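Local coordinates for staphylococcal enterotoxin-like toxin (Staphylococcus aureus, PDB 4DXF), which probably binds sialylated host glycans through a superantigen-like fold, in which an OB-fold domain is joined to a beta-grasp domain, at residues N75-V80 with I131-I136; N154-V159 with F176-K181; D125-K130 with R146-E151. All blocks are in the same frame, centred on the assembly; numbering follows the deposited sequence.

Contact 1: residues N75-V80 with I131-I136; sequences NVDVFV and ITKEQI
K133 NZ is gripped from several sides: by D77 OD2 in a salt bridge of 2.7 Å, by T98 OG1, and by a weak bond of 3.1 Å to Q135 O in its own segment. The ammonium group meets D77 OD2 on the anti side of the carboxylate, 22° out of its plane, and D77 CB lies 3.4 Å from the same NZ. The two side chains approach from opposite directions. The lysine chain runs extended as far as CD, then bends at chi3 (72°) and again at chi4 (40°), which curls its tip back toward the backbone of Q135 while still presenting NZ to the aspartate. On the other side, D77 OD1 is held by the backbone N of N32 and by S100 OG, so the carboxylate is fixed at both oxygens. Both residues are buried, and the ion pair satisfies two charges that would probably be costly to bury singly.

The bridge joins the OB-fold domain to the beta-grasp domain of this superantigen fold. Strand 76-80, which carries D77, lies in its sheet between strands 28-31 and 92-99, the latter supplying T98. K133 stands in the short loop between strands 122-131 and 135-137, and helix 138-153 follows the second of these; that helix packs against F79 through K139, E140 and K144.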
ATOM      1  N   ASN A  75       6.328  -7.909 -17.260  1.00 23.36           N
ATOM      2  CA  ASN A  75       5.305  -6.864 -17.111  1.00 22.47           C
ATOM      3  C   ASN A  75       4.738  -6.798 -15.693  1.00 20.53           C
ATOM      4  O   ASN A  75       3.524  -6.761 -15.518  1.00 22.40           O
ATOM      5  CB  ASN A  75       4.091  -7.027 -17.979  1.00 24.96           C
ATOM      6  CG  ASN A  75       4.412  -6.903 -19.467  1.00 32.87           C
ATOM      7  OD1 ASN A  75       4.042  -7.784 -20.253  1.00 43.52           O
ATOM      8  ND2 ASN A  75       5.087  -5.837 -19.845  1.00 32.83           N
ATOM      9  N   VAL A  76       5.674  -6.851 -14.792  1.00 21.11           N
ATOM     10  CA  VAL A  76       5.455  -6.682 -13.331  1.00 21.98           C
ATOM     11  C   VAL A  76       5.882  -5.267 -12.883  1.00 20.01           C
ATOM     12  O   VAL A  76       6.981  -4.783 -13.217  1.00 18.24           O
ATOM     13  CB  VAL A  76       6.249  -7.823 -12.648  1.00 23.56           C
ATOM     14  CG1 VAL A  76       6.391  -7.611 -11.127  1.00 27.46           C
ATOM     15  CG2 VAL A  76       5.460  -9.089 -13.004  1.00 26.75           C
ATOM     16  N   ASP A  77       5.021  -4.672 -12.014  1.00 18.82           N
ATOM     17  CA  ASP A  77       5.311  -3.418 -11.331  1.00 16.72           C
ATOM     18  C   ASP A  77       5.260  -3.846  -9.819  1.00 16.09           C
ATOM     19  O   ASP A  77       4.435  -4.687  -9.500  1.00 16.87           O
ATOM     20  CB  ASP A  77       4.184  -2.426 -11.548  1.00 16.78           C
ATOM     21  CG  ASP A  77       4.241  -1.717 -12.892  1.00 22.16           C
ATOM     22  OD1 ASP A  77       5.061  -2.181 -13.733  1.00 20.44           O
ATOM     23  OD2 ASP A  77       3.481  -0.739 -13.058  1.00 20.97           O
ATOM     24  N   VAL A  78       6.141  -3.301  -9.013  1.00 18.83           N
ATOM     25  CA  VAL A  78       6.112  -3.577  -7.539  1.00 18.30           C
ATOM     26  C   VAL A  78       6.213  -2.285  -6.795  1.00 17.49           C
ATOM     27  O   VAL A  78       7.074  -1.407  -7.089  1.00 16.49           O
ATOM     28  CB  VAL A  78       7.250  -4.523  -7.150  1.00 20.29           C
ATOM     29  CG1 VAL A  78       7.053  -4.998  -5.669  1.00 23.48           C
ATOM     30  CG2 VAL A  78       7.273  -5.800  -8.021  1.00 24.53           C
ATOM     31  N   PHE A  79       5.298  -2.151  -5.789  1.00 18.10           N
ATOM     32  CA  PHE A  79       5.404  -1.063  -4.853  1.00 18.95           C
ATOM     33  C   PHE A  79       6.093  -1.742  -3.627  1.00 19.97           C
ATOM     34  O   PHE A  79       5.474  -2.698  -3.068  1.00 19.59           O
ATOM     35  CB  PHE A  79       3.980  -0.554  -4.531  1.00 18.96           C
ATOM     36  CG  PHE A  79       4.012   0.538  -3.491  1.00 20.26           C
ATOM     37  CD1 PHE A  79       4.442   1.807  -3.836  1.00 22.47           C
ATOM     38  CD2 PHE A  79       3.682   0.262  -2.180  1.00 19.80           C
ATOM     39  CE1 PHE A  79       4.576   2.863  -2.837  1.00 19.64           C
ATOM     40  CE2 PHE A  79       3.820   1.259  -1.163  1.00 20.02           C
ATOM     41  CZ  PHE A  79       4.225   2.569  -1.481  1.00 17.58           C
ATOM     42  N   VAL A  80       7.239  -1.207  -3.238  1.00 19.43           N
ATOM     43  CA  VAL A  80       8.167  -1.779  -2.245  1.00 20.01           C
ATOM     44  C   VAL A  80       8.225  -0.880  -1.025  1.00 19.34           C
ATOM     45  O   VAL A  80       8.512   0.295  -1.124  1.00 20.65           O
ATOM     46  CB  VAL A  80       9.610  -1.999  -2.820  1.00 20.28           C
ATOM     47  CG1 VAL A  80      10.653  -2.463  -1.747  1.00 16.96           C
ATOM     48  CG2 VAL A  80       9.555  -2.956  -3.954  1.00 21.09           C
ATOM     49  N   ILE A 131      -3.512   9.296  -9.743  1.00 24.78           N
ATOM     50  CA  ILE A 131      -3.423   7.881 -10.088  1.00 24.74           C
ATOM     51  C   ILE A 131      -2.775   7.758 -11.471  1.00 25.13           C
ATOM     52  O   ILE A 131      -3.334   8.327 -12.436  1.00 26.44           O
ATOM     53  CB  ILE A 131      -4.815   7.265 -10.132  1.00 25.87           C
ATOM     54  CG1 ILE A 131      -5.347   7.254  -8.670  1.00 23.13           C
ATOM     55  CG2 ILE A 131      -4.817   5.838 -10.766  1.00 23.61           C
ATOM     56  CD1 ILE A 131      -6.848   7.084  -8.569  1.00 28.40           C
ATOM     57  N   THR A 132      -1.666   7.039 -11.524  1.00 23.13           N
ATOM     58  CA  THR A 132      -0.884   6.908 -12.800  1.00 25.96           C
ATOM     59  C   THR A 132      -0.769   5.460 -13.270  1.00 25.63           C
ATOM     60  O   THR A 132      -0.169   5.151 -14.316  1.00 26.84           O
ATOM     61  CB  THR A 132       0.499   7.527 -12.649  1.00 26.53           C
ATOM     62  OG1 THR A 132       1.253   6.863 -11.610  1.00 29.15           O
ATOM     63  CG2 THR A 132       0.365   9.048 -12.350  1.00 28.72           C
ATOM     64  N   LYS A 133      -1.420   4.581 -12.532  1.00 23.79           N
ATOM     65  CA  LYS A 133      -1.382   3.152 -12.733  1.00 23.21           C
ATOM     66  C   LYS A 133      -2.720   2.532 -13.021  1.00 23.47           C
ATOM     67  O   LYS A 133      -3.734   2.777 -12.346  1.00 24.47           O
ATOM     68  CB  LYS A 133      -0.680   2.431 -11.562  1.00 21.48           C
ATOM     69  CG  LYS A 133       0.839   2.292 -11.707  1.00 22.18           C
ATOM     70  CD  LYS A 133       1.501   1.732 -10.443  1.00 20.79           C
ATOM     71  CE  LYS A 133       1.241   0.187 -10.168  1.00 19.13           C
ATOM     72  NZ  LYS A 133       1.289  -0.726 -11.486  1.00 17.55           N
ATOM     73  N   GLU A 134      -2.723   1.681 -14.048  1.00 23.27           N
ATOM     74  CA  GLU A 134      -3.884   0.945 -14.492  1.00 23.99           C
ATOM     75  C   GLU A 134      -4.393   0.006 -13.405  1.00 22.23           C
ATOM     76  O   GLU A 134      -5.602  -0.104 -13.153  1.00 22.79           O
ATOM     77  CB  GLU A 134      -3.529   0.102 -15.751  1.00 24.67           C
ATOM     78  CG  GLU A 134      -4.664   0.019 -16.614  1.00 32.05           C
ATOM     79  CD  GLU A 134      -4.331  -0.351 -18.067  1.00 35.99           C
ATOM     80  OE1 GLU A 134      -3.223  -0.837 -18.378  1.00 34.61           O
ATOM     81  OE2 GLU A 134      -5.223  -0.118 -18.880  1.00 39.01           O
ATOM     82  N   GLN A 135      -3.441  -0.655 -12.765  1.00 21.79           N
ATOM     83  CA  GLN A 135      -3.787  -1.594 -11.723  1.00 22.21           C
ATOM     84  C   GLN A 135      -2.903  -1.198 -10.519  1.00 20.98           C
ATOM     85  O   GLN A 135      -1.714  -1.096 -10.635  1.00 19.12           O
ATOM     86  CB  GLN A 135      -3.445  -2.987 -12.164  1.00 20.72           C
ATOM     87  CG  GLN A 135      -4.054  -4.013 -11.237  1.00 26.93           C
ATOM     88  CD  GLN A 135      -3.748  -5.434 -11.640  1.00 27.61           C
ATOM     89  OE1 GLN A 135      -2.638  -5.897 -11.484  1.00 26.02           O
ATOM     90  NE2 GLN A 135      -4.732  -6.120 -12.151  1.00 31.30           N
ATOM     91  N   ILE A 136      -3.501  -1.013  -9.347  1.00 20.75           N
ATOM     92  CA  ILE A 136      -2.762  -0.560  -8.200  1.00 19.29           C
ATOM     93  C   ILE A 136      -3.112  -1.483  -7.031  1.00 17.70           C
ATOM     94  O   ILE A 136      -4.287  -1.905  -6.933  1.00 18.42           O
ATOM     95  CB  ILE A 136      -3.166   0.917  -7.888  1.00 21.45           C
ATOM     96  CG1 ILE A 136      -2.289   1.461  -6.760  1.00 20.51           C
ATOM     97  CG2 ILE A 136      -4.703   1.095  -7.738  1.00 27.17           C
ATOM     98  CD1 ILE A 136      -2.388   2.912  -6.662  1.00 29.41           C
TER

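Contact 2: residues N154-V159 with F176-K181; sequences NLYGNV and FELHKK
Y156 reaches across with its hydroxyl, and OH donates a hydrogen bond of 2.6 Å to L178 O. The bond arrives in the carbonyl plane on a lone pair of L178 O, with a C=O...donor angle of 132°, and the carbonyl oxygen lies at the edge of the tyrosine ring, near its plane. Y156 adopts chi1 of -52°, with CG set opposite the carbonyl carbon, and this swings the ring out from a backbone of positive phi so that its far end meets the other segment. L178 CB lies 3.8 Å from the same OH, giving the hydroxyl an apolar flank.

One face of the ring is covered by the preceding residue: L155 CG lies 3.5 Å from the plane of the Y156 ring, over its centre. With CG of L155 trans to the backbone N (chi1 180°), the branch carries CD1 on to L178 CD1, 4.0 Å away, and the two leucine side chains meet there at a slant. I203 of strand 196-203 touches both of them.

R146 of helix 138-153 binds Y156 OH as well as K180 O through NH1, tying the helix to both segments. Y156 lies in a type II turn from N154 to G157 that follows the helix, and L178 in a type I turn from E177 to K180 at the end of edge strand 173-177. The two turns meet beside helix 138-153; a helix packed across a mixed sheet is the hallmark of the beta-grasp fold.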
ATOM      1  N   ASN A 154      -1.824  15.066  10.788  1.00 27.72           N
ATOM      2  CA  ASN A 154      -1.332  14.591  12.068  1.00 29.49           C
ATOM      3  C   ASN A 154      -1.854  13.233  12.514  1.00 28.99           C
ATOM      4  O   ASN A 154      -1.956  12.926  13.723  1.00 29.59           O
ATOM      5  CB  ASN A 154      -1.484  15.670  13.187  1.00 31.53           C
ATOM      6  CG  ASN A 154      -0.533  15.421  14.345  1.00 32.99           C
ATOM      7  OD1 ASN A 154       0.601  14.917  14.149  1.00 37.18           O
ATOM      8  ND2 ASN A 154      -0.984  15.750  15.571  1.00 36.73           N
ATOM      9  N   LEU A 155      -2.139  12.344  11.536  1.00 26.55           N
ATOM     10  CA  LEU A 155      -2.490  11.011  11.933  1.00 24.66           C
ATOM     11  C   LEU A 155      -1.367  10.400  12.714  1.00 24.73           C
ATOM     12  O   LEU A 155      -0.179  10.566  12.430  1.00 24.44           O
ATOM     13  CB  LEU A 155      -2.817  10.106  10.727  1.00 25.50           C
ATOM     14  CG  LEU A 155      -3.196   8.658  11.098  1.00 21.71           C
ATOM     15  CD1 LEU A 155      -4.607   8.528  11.552  1.00 21.13           C
ATOM     16  CD2 LEU A 155      -3.018   7.952   9.700  1.00 22.95           C
ATOM     17  N   TYR A 156      -1.773   9.681  13.738  1.00 26.69           N
ATOM     18  CA  TYR A 156      -0.867   9.041  14.693  1.00 27.49           C
ATOM     19  C   TYR A 156      -0.111  10.043  15.547  1.00 30.25           C
ATOM     20  O   TYR A 156       0.918   9.701  16.120  1.00 30.79           O
ATOM     21  CB  TYR A 156       0.057   7.978  14.081  1.00 28.61           C
ATOM     22  CG  TYR A 156      -0.693   6.938  13.277  1.00 26.58           C
ATOM     23  CD1 TYR A 156      -1.868   6.336  13.761  1.00 24.24           C
ATOM     24  CD2 TYR A 156      -0.227   6.558  11.995  1.00 25.37           C
ATOM     25  CE1 TYR A 156      -2.569   5.360  13.015  1.00 22.73           C
ATOM     26  CE2 TYR A 156      -0.909   5.600  11.250  1.00 22.55           C
ATOM     27  CZ  TYR A 156      -2.089   5.027  11.705  1.00 22.10           C
ATOM     28  OH  TYR A 156      -2.881   4.069  11.020  1.00 23.76           O
ATOM     29  N   GLY A 157      -0.670  11.249  15.637  1.00 31.14           N
ATOM     30  CA  GLY A 157      -0.119  12.308  16.481  1.00 32.89           C
ATOM     31  C   GLY A 157      -0.944  12.311  17.753  1.00 33.10           C
ATOM     32  O   GLY A 157      -0.670  11.532  18.659  1.00 34.13           O
ATOM     33  N   ASN A 158      -1.999  13.133  17.727  1.00 34.58           N
ATOM     34  CA  ASN A 158      -3.061  13.302  18.721  1.00 36.28           C
ATOM     35  C   ASN A 158      -4.061  12.136  18.673  1.00 35.18           C
ATOM     36  O   ASN A 158      -4.481  11.621  19.724  1.00 35.32           O
ATOM     37  CB  ASN A 158      -3.814  14.631  18.423  1.00 38.34           C
ATOM     38  CG  ASN A 158      -4.116  14.831  16.835  1.00 45.62           C
ATOM     39  OD1 ASN A 158      -3.822  13.936  16.006  1.00 50.35           O
ATOM     40  ND2 ASN A 158      -4.696  15.991  16.444  1.00 49.11           N
ATOM     41  N   VAL A 159      -4.422  11.693  17.457  1.00 32.61           N
ATOM     42  CA  VAL A 159      -5.456  10.654  17.269  1.00 32.01           C
ATOM     43  C   VAL A 159      -4.970   9.623  16.220  1.00 31.57           C
ATOM     44  O   VAL A 159      -4.182   9.977  15.321  1.00 31.07           O
ATOM     45  CB  VAL A 159      -6.856  11.197  16.833  1.00 32.35           C
ATOM     46  CG1 VAL A 159      -7.655  11.839  18.030  1.00 33.32           C
ATOM     47  CG2 VAL A 159      -6.762  12.151  15.641  1.00 34.27           C
ATOM     48  N   PHE A 176      -9.732   0.431   4.942  1.00 24.75           N
ATOM     49  CA  PHE A 176      -8.529   0.213   5.723  1.00 23.28           C
ATOM     50  C   PHE A 176      -8.747   0.840   7.113  1.00 24.67           C
ATOM     51  O   PHE A 176      -8.882   2.038   7.209  1.00 23.55           O
ATOM     52  CB  PHE A 176      -7.320   0.925   5.127  1.00 25.74           C
ATOM     53  CG  PHE A 176      -7.119   0.684   3.643  1.00 24.29           C
ATOM     54  CD1 PHE A 176      -7.248  -0.581   3.118  1.00 25.64           C
ATOM     55  CD2 PHE A 176      -6.747   1.758   2.813  1.00 27.11           C
ATOM     56  CE1 PHE A 176      -7.028  -0.789   1.714  1.00 21.38           C
ATOM     57  CE2 PHE A 176      -6.547   1.588   1.444  1.00 26.67           C
ATOM     58  CZ  PHE A 176      -6.693   0.331   0.869  1.00 22.66           C
ATOM     59  N   GLU A 177      -8.869   0.012   8.143  1.00 24.04           N
ATOM     60  CA  GLU A 177      -8.980   0.515   9.555  1.00 24.01           C
ATOM     61  C   GLU A 177      -7.660   1.031  10.001  1.00 22.33           C
ATOM     62  O   GLU A 177      -6.636   0.386   9.872  1.00 22.46           O
ATOM     63  CB  GLU A 177      -9.461  -0.661  10.485  1.00 24.09           C
ATOM     64  CG  GLU A 177     -10.807  -1.193  10.055  1.00 25.64           C
ATOM     65  CD  GLU A 177     -12.005  -0.231  10.346  1.00 39.12           C
ATOM     66  OE1 GLU A 177     -11.909   0.701  11.183  1.00 40.16           O
ATOM     67  OE2 GLU A 177     -13.075  -0.393   9.741  1.00 41.14           O
ATOM     68  N   LEU A 178      -7.647   2.286  10.462  1.00 23.78           N
ATOM     69  CA  LEU A 178      -6.413   2.962  10.826  1.00 24.20           C
ATOM     70  C   LEU A 178      -5.806   2.531  12.175  1.00 25.15           C
ATOM     71  O   LEU A 178      -4.687   2.812  12.417  1.00 21.98           O
ATOM     72  CB  LEU A 178      -6.646   4.502  10.789  1.00 23.79           C
ATOM     73  CG  LEU A 178      -7.149   5.031   9.434  1.00 25.56           C
ATOM     74  CD1 LEU A 178      -7.469   6.475   9.681  1.00 21.20           C
ATOM     75  CD2 LEU A 178      -5.962   4.872   8.519  1.00 24.44           C
ATOM     76  N   HIS A 179      -6.535   1.817  13.036  1.00 26.24           N
ATOM     77  CA  HIS A 179      -5.915   1.433  14.324  1.00 27.82           C
ATOM     78  C   HIS A 179      -4.953   0.251  14.214  1.00 28.34           C
ATOM     79  O   HIS A 179      -4.314  -0.136  15.213  1.00 30.07           O
ATOM     80  CB  HIS A 179      -7.026   1.076  15.367  1.00 28.89           C
ATOM     81  CG  HIS A 179      -7.789  -0.167  15.042  1.00 33.14           C
ATOM     82  ND1 HIS A 179      -8.946  -0.155  14.297  1.00 37.48           N
ATOM     83  CD2 HIS A 179      -7.548  -1.471  15.351  1.00 34.85           C
ATOM     84  CE1 HIS A 179      -9.378  -1.394  14.149  1.00 42.00           C
ATOM     85  NE2 HIS A 179      -8.557  -2.206  14.796  1.00 38.18           N
ATOM     86  N   LYS A 180      -4.870  -0.387  13.032  1.00 26.95           N
ATOM     87  CA  LYS A 180      -4.004  -1.566  12.896  1.00 27.40           C
ATOM     88  C   LYS A 180      -3.239  -1.449  11.569  1.00 26.63           C
ATOM     89  O   LYS A 180      -3.693  -0.724  10.718  1.00 24.25           O
ATOM     90  CB  LYS A 180      -4.815  -2.886  12.934  1.00 27.42           C
ATOM     91  CG  LYS A 180      -5.976  -3.044  11.947  1.00 30.71           C
ATOM     92  CD  LYS A 180      -6.595  -4.471  12.157  1.00 38.07           C
ATOM     93  CE  LYS A 180      -7.699  -4.720  11.139  1.00 42.40           C
ATOM     94  NZ  LYS A 180      -8.298  -6.127  11.244  1.00 45.51           N
ATOM     95  N   LYS A 181      -2.067  -2.057  11.469  1.00 26.01           N
ATOM     96  CA  LYS A 181      -1.371  -2.084  10.125  1.00 26.93           C
ATOM     97  C   LYS A 181      -2.273  -2.850   9.114  1.00 27.96           C
ATOM     98  O   LYS A 181      -3.106  -3.742   9.499  1.00 26.55           O
ATOM     99  CB  LYS A 181       0.010  -2.706  10.288  1.00 28.84           C
ATOM    100  CG  LYS A 181       0.783  -2.940   9.027  1.00 31.71           C
ATOM    101  CD  LYS A 181       1.692  -4.123   9.217  1.00 36.42           C
ATOM    102  CE  LYS A 181       3.113  -3.763   9.171  1.00 39.92           C
ATOM    103  NZ  LYS A 181       3.927  -5.002   8.876  1.00 39.92           N
TER

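Contact 3: residues D125-K130 with R146-E151; sequences DVSEFK and RKQLIE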
ATOM      1  N   ASP A 125     -11.016  18.385   5.582  1.00 32.58           N
ATOM      2  CA  ASP A 125      -9.883  18.767   4.712  1.00 32.81           C
ATOM      3  C   ASP A 125     -10.100  17.972   3.426  1.00 31.37           C
ATOM      4  O   ASP A 125     -10.930  17.055   3.393  1.00 31.07           O
ATOM      5  CB  ASP A 125      -8.521  18.453   5.370  1.00 33.64           C
ATOM      6  CG  ASP A 125      -7.300  18.981   4.578  1.00 40.34           C
ATOM      7  OD1 ASP A 125      -7.446  19.997   3.817  1.00 45.12           O
ATOM      8  OD2 ASP A 125      -6.185  18.363   4.712  1.00 45.02           O
ATOM      9  N   VAL A 126      -9.361  18.357   2.398  1.00 30.86           N
ATOM     10  CA  VAL A 126      -9.518  17.821   1.072  1.00 31.81           C
ATOM     11  C   VAL A 126      -8.122  17.698   0.438  1.00 30.97           C
ATOM     12  O   VAL A 126      -7.141  18.425   0.762  1.00 30.49           O
ATOM     13  CB  VAL A 126     -10.511  18.659   0.224  1.00 32.71           C
ATOM     14  CG1 VAL A 126     -11.832  18.794   0.957  1.00 33.57           C
ATOM     15  CG2 VAL A 126      -9.929  20.045  -0.095  1.00 35.17           C
ATOM     16  N   SER A 127      -7.988  16.675  -0.397  1.00 32.27           N
ATOM     17  CA  SER A 127      -6.798  16.536  -1.190  1.00 32.37           C
ATOM     18  C   SER A 127      -7.207  15.851  -2.501  1.00 32.23           C
ATOM     19  O   SER A 127      -8.384  15.632  -2.766  1.00 31.51           O
ATOM     20  CB  SER A 127      -5.677  15.815  -0.407  1.00 32.86           C
ATOM     21  OG  SER A 127      -5.789  14.408  -0.472  1.00 35.87           O
ATOM     22  N   GLU A 128      -6.234  15.594  -3.344  1.00 34.21           N
ATOM     23  CA  GLU A 128      -6.505  14.992  -4.634  1.00 34.67           C
ATOM     24  C   GLU A 128      -5.474  13.851  -4.730  1.00 32.50           C
ATOM     25  O   GLU A 128      -4.287  14.091  -4.543  1.00 36.06           O
ATOM     26  CB  GLU A 128      -6.246  16.016  -5.718  1.00 35.23           C
ATOM     27  CG  GLU A 128      -6.809  15.611  -7.055  1.00 43.67           C
ATOM     28  CD  GLU A 128      -6.907  16.781  -8.043  1.00 52.88           C
ATOM     29  OE1 GLU A 128      -6.923  17.951  -7.571  1.00 54.35           O
ATOM     30  OE2 GLU A 128      -6.988  16.519  -9.286  1.00 57.37           O
ATOM     31  N   PHE A 129      -5.889  12.641  -5.047  1.00 30.21           N
ATOM     32  CA  PHE A 129      -4.940  11.527  -5.066  1.00 27.04           C
ATOM     33  C   PHE A 129      -4.684  11.223  -6.544  1.00 25.69           C
ATOM     34  O   PHE A 129      -5.597  10.881  -7.225  1.00 24.72           O
ATOM     35  CB  PHE A 129      -5.518  10.296  -4.361  1.00 26.76           C
ATOM     36  CG  PHE A 129      -4.511   9.199  -4.193  1.00 28.38           C
ATOM     37  CD1 PHE A 129      -3.575   9.255  -3.169  1.00 26.53           C
ATOM     38  CD2 PHE A 129      -4.499   8.095  -5.064  1.00 27.23           C
ATOM     39  CE1 PHE A 129      -2.637   8.242  -2.998  1.00 28.38           C
ATOM     40  CE2 PHE A 129      -3.553   7.095  -4.915  1.00 26.94           C
ATOM     41  CZ  PHE A 129      -2.604   7.159  -3.894  1.00 25.93           C
ATOM     42  N   LYS A 130      -3.456  11.394  -6.998  1.00 27.03           N
ATOM     43  CA  LYS A 130      -3.139  11.281  -8.415  1.00 26.40           C
ATOM     44  C   LYS A 130      -2.875   9.817  -8.713  1.00 24.97           C
ATOM     45  O   LYS A 130      -2.066   9.197  -8.047  1.00 26.73           O
ATOM     46  CB  LYS A 130      -1.891  12.140  -8.730  1.00 28.22           C
ATOM     47  N   ARG A 146      -1.852   6.725   4.139  1.00 19.27           N
ATOM     48  CA  ARG A 146      -1.515   6.973   5.595  1.00 20.94           C
ATOM     49  C   ARG A 146      -0.349   7.936   5.756  1.00 21.27           C
ATOM     50  O   ARG A 146      -0.394   8.830   6.601  1.00 19.92           O
ATOM     51  CB  ARG A 146      -1.241   5.657   6.321  1.00 19.55           C
ATOM     52  CG  ARG A 146      -2.483   4.824   6.356  1.00 20.97           C
ATOM     53  CD  ARG A 146      -2.378   3.766   7.515  1.00 19.83           C
ATOM     54  NE  ARG A 146      -3.115   2.565   7.169  1.00 18.89           N
ATOM     55  CZ  ARG A 146      -3.521   1.627   8.017  1.00 23.86           C
ATOM     56  NH1 ARG A 146      -3.348   1.790   9.355  1.00 21.54           N
ATOM     57  NH2 ARG A 146      -4.077   0.552   7.502  1.00 21.58           N
ATOM     58  N   LYS A 147       0.726   7.792   4.948  1.00 20.55           N
ATOM     59  CA  LYS A 147       1.817   8.684   4.996  1.00 20.12           C
ATOM     60  C   LYS A 147       1.353  10.102   4.825  1.00 20.97           C
ATOM     61  O   LYS A 147       1.782  10.965   5.621  1.00 22.65           O
ATOM     62  CB  LYS A 147       2.877   8.353   3.913  1.00 20.56           C
ATOM     63  CG  LYS A 147       4.078   9.259   3.994  1.00 21.67           C
ATOM     64  CD  LYS A 147       5.187   8.868   2.981  1.00 21.77           C
ATOM     65  CE  LYS A 147       6.133   7.840   3.615  1.00 28.87           C
ATOM     66  NZ  LYS A 147       7.213   7.434   2.673  1.00 29.40           N
ATOM     67  N   GLN A 148       0.560  10.373   3.802  1.00 21.52           N
ATOM     68  CA  GLN A 148       0.003  11.709   3.585  1.00 22.95           C
ATOM     69  C   GLN A 148      -0.770  12.220   4.817  1.00 24.25           C
ATOM     70  O   GLN A 148      -0.671  13.421   5.202  1.00 24.28           O
ATOM     71  CB  GLN A 148      -0.914  11.702   2.398  1.00 24.81           C
ATOM     72  CG  GLN A 148      -1.522  13.100   2.120  1.00 28.36           C
ATOM     73  CD  GLN A 148      -2.678  13.027   1.129  1.00 33.99           C
ATOM     74  OE1 GLN A 148      -2.638  12.246   0.177  1.00 33.06           O
ATOM     75  NE2 GLN A 148      -3.719  13.848   1.343  1.00 33.97           N
ATOM     76  N   LEU A 149      -1.504  11.328   5.450  1.00 21.86           N
ATOM     77  CA  LEU A 149      -2.358  11.760   6.587  1.00 23.39           C
ATOM     78  C   LEU A 149      -1.538  12.055   7.796  1.00 24.39           C
ATOM     79  O   LEU A 149      -1.928  12.960   8.612  1.00 24.48           O
ATOM     80  CB  LEU A 149      -3.420  10.667   6.904  1.00 22.55           C
ATOM     81  CG  LEU A 149      -4.543  10.456   5.873  1.00 21.49           C
ATOM     82  CD1 LEU A 149      -5.307   9.216   6.215  1.00 21.93           C
ATOM     83  CD2 LEU A 149      -5.494  11.665   5.702  1.00 21.57           C
ATOM     84  N   ILE A 150      -0.460  11.284   7.985  1.00 23.98           N
ATOM     85  CA  ILE A 150       0.549  11.586   8.986  1.00 25.95           C
ATOM     86  C   ILE A 150       1.154  12.963   8.752  1.00 27.77           C
ATOM     87  O   ILE A 150       1.197  13.800   9.679  1.00 26.45           O
ATOM     88  CB  ILE A 150       1.647  10.488   9.085  1.00 25.79           C
ATOM     89  CG1 ILE A 150       0.981   9.161   9.483  1.00 24.09           C
ATOM     90  CG2 ILE A 150       2.845  10.947   9.975  1.00 27.85           C
ATOM     91  CD1 ILE A 150       1.932   7.919   9.412  1.00 21.74           C
ATOM     92  N   GLU A 151       1.607  13.212   7.529  1.00 27.87           N
ATOM     93  CA  GLU A 151       2.335  14.425   7.204  1.00 28.99           C
ATOM     94  C   GLU A 151       1.450  15.663   7.225  1.00 30.86           C
ATOM     95  O   GLU A 151       1.925  16.737   7.673  1.00 31.08           O
ATOM     96  CB  GLU A 151       3.003  14.263   5.814  1.00 30.02           C
ATOM     97  CG  GLU A 151       4.291  13.393   5.828  1.00 31.61           C
ATOM     98  CD  GLU A 151       4.845  13.104   4.389  1.00 36.62           C
ATOM     99  OE1 GLU A 151       4.290  13.618   3.386  1.00 41.11           O
ATOM    100  OE2 GLU A 151       5.823  12.352   4.271  1.00 38.04           O
TER
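Q148 and S127 touch through a single polar bond: Q148 NE2 donates to S127 OG at 2.8 Å, with an N-H...acceptor angle of 161°. Two residues earlier, R146 opens the helical segment on another flank of helix 138-153, where its NH2 forms a salt bridge with D142 OD1. K147 follows and likewise leads elsewhere, its NZ bonding to the carbonyl oxygen of K25.

Q148 is the residue whose side chain is directed at the strand. CG stands trans to the backbone N (chi1 -180°) and the chain stays extended beyond it, so the amide is carried most of the way across the gap; the two CA atoms, the nearest pair between the segments, are still 9.6 Å apart. S127 OG lies 10° out of the amide plane, close to the plane of the NE2 hydrogens, and the wide angle at the hydrogen makes the bond fairly straight. This brings S127 CB to 3.3 Å from Q148 NE2. The serine OG takes a position between its backbone N and its carbonyl carbon, facing the helix.

This is the helix-on-sheet packing of the beta-grasp domain, with helix 138-153 lying across its mixed sheet and strand 122-131 at one edge of that sheet. The Q148-S127 bond links the helix to this edge strand. Close by on the strand, F129 turns its ring into the helix, touching L141, K144 and L145.

After Q148, L149 packs on I113 and V201 of the sheet. I150 packs on Y23 and T24 on another flank of the helix. E151 ends the segment with its N bonded to K147 O at 3.0 Å; two residues on, N153 ND2 bonds to D125 OD2.

In the fold
Contacts 2 and 3 belong to the beta-grasp domain, with centres about 13 Å apart, and they reach the same sheet, contact 3 at edge strand 122-131 and contact 2 at the end of the opposite edge strand, 173-177. They touch chiefly through R146 in the helical segment of contact 3, with I150 packing on L155 besides. Contact 1 lies farther off, its centre about 19 Å from that of contact 3 and about 25 Å from that of contact 2, and joins the two domains. Along the chain contacts 1 and 3 interleave, residues 131-136 following directly on 125-130, while contact 2 comes later than both. Strand 122-131, strand 135-137 and helix 138-153 thus connect the domain interface with the beta-grasp core.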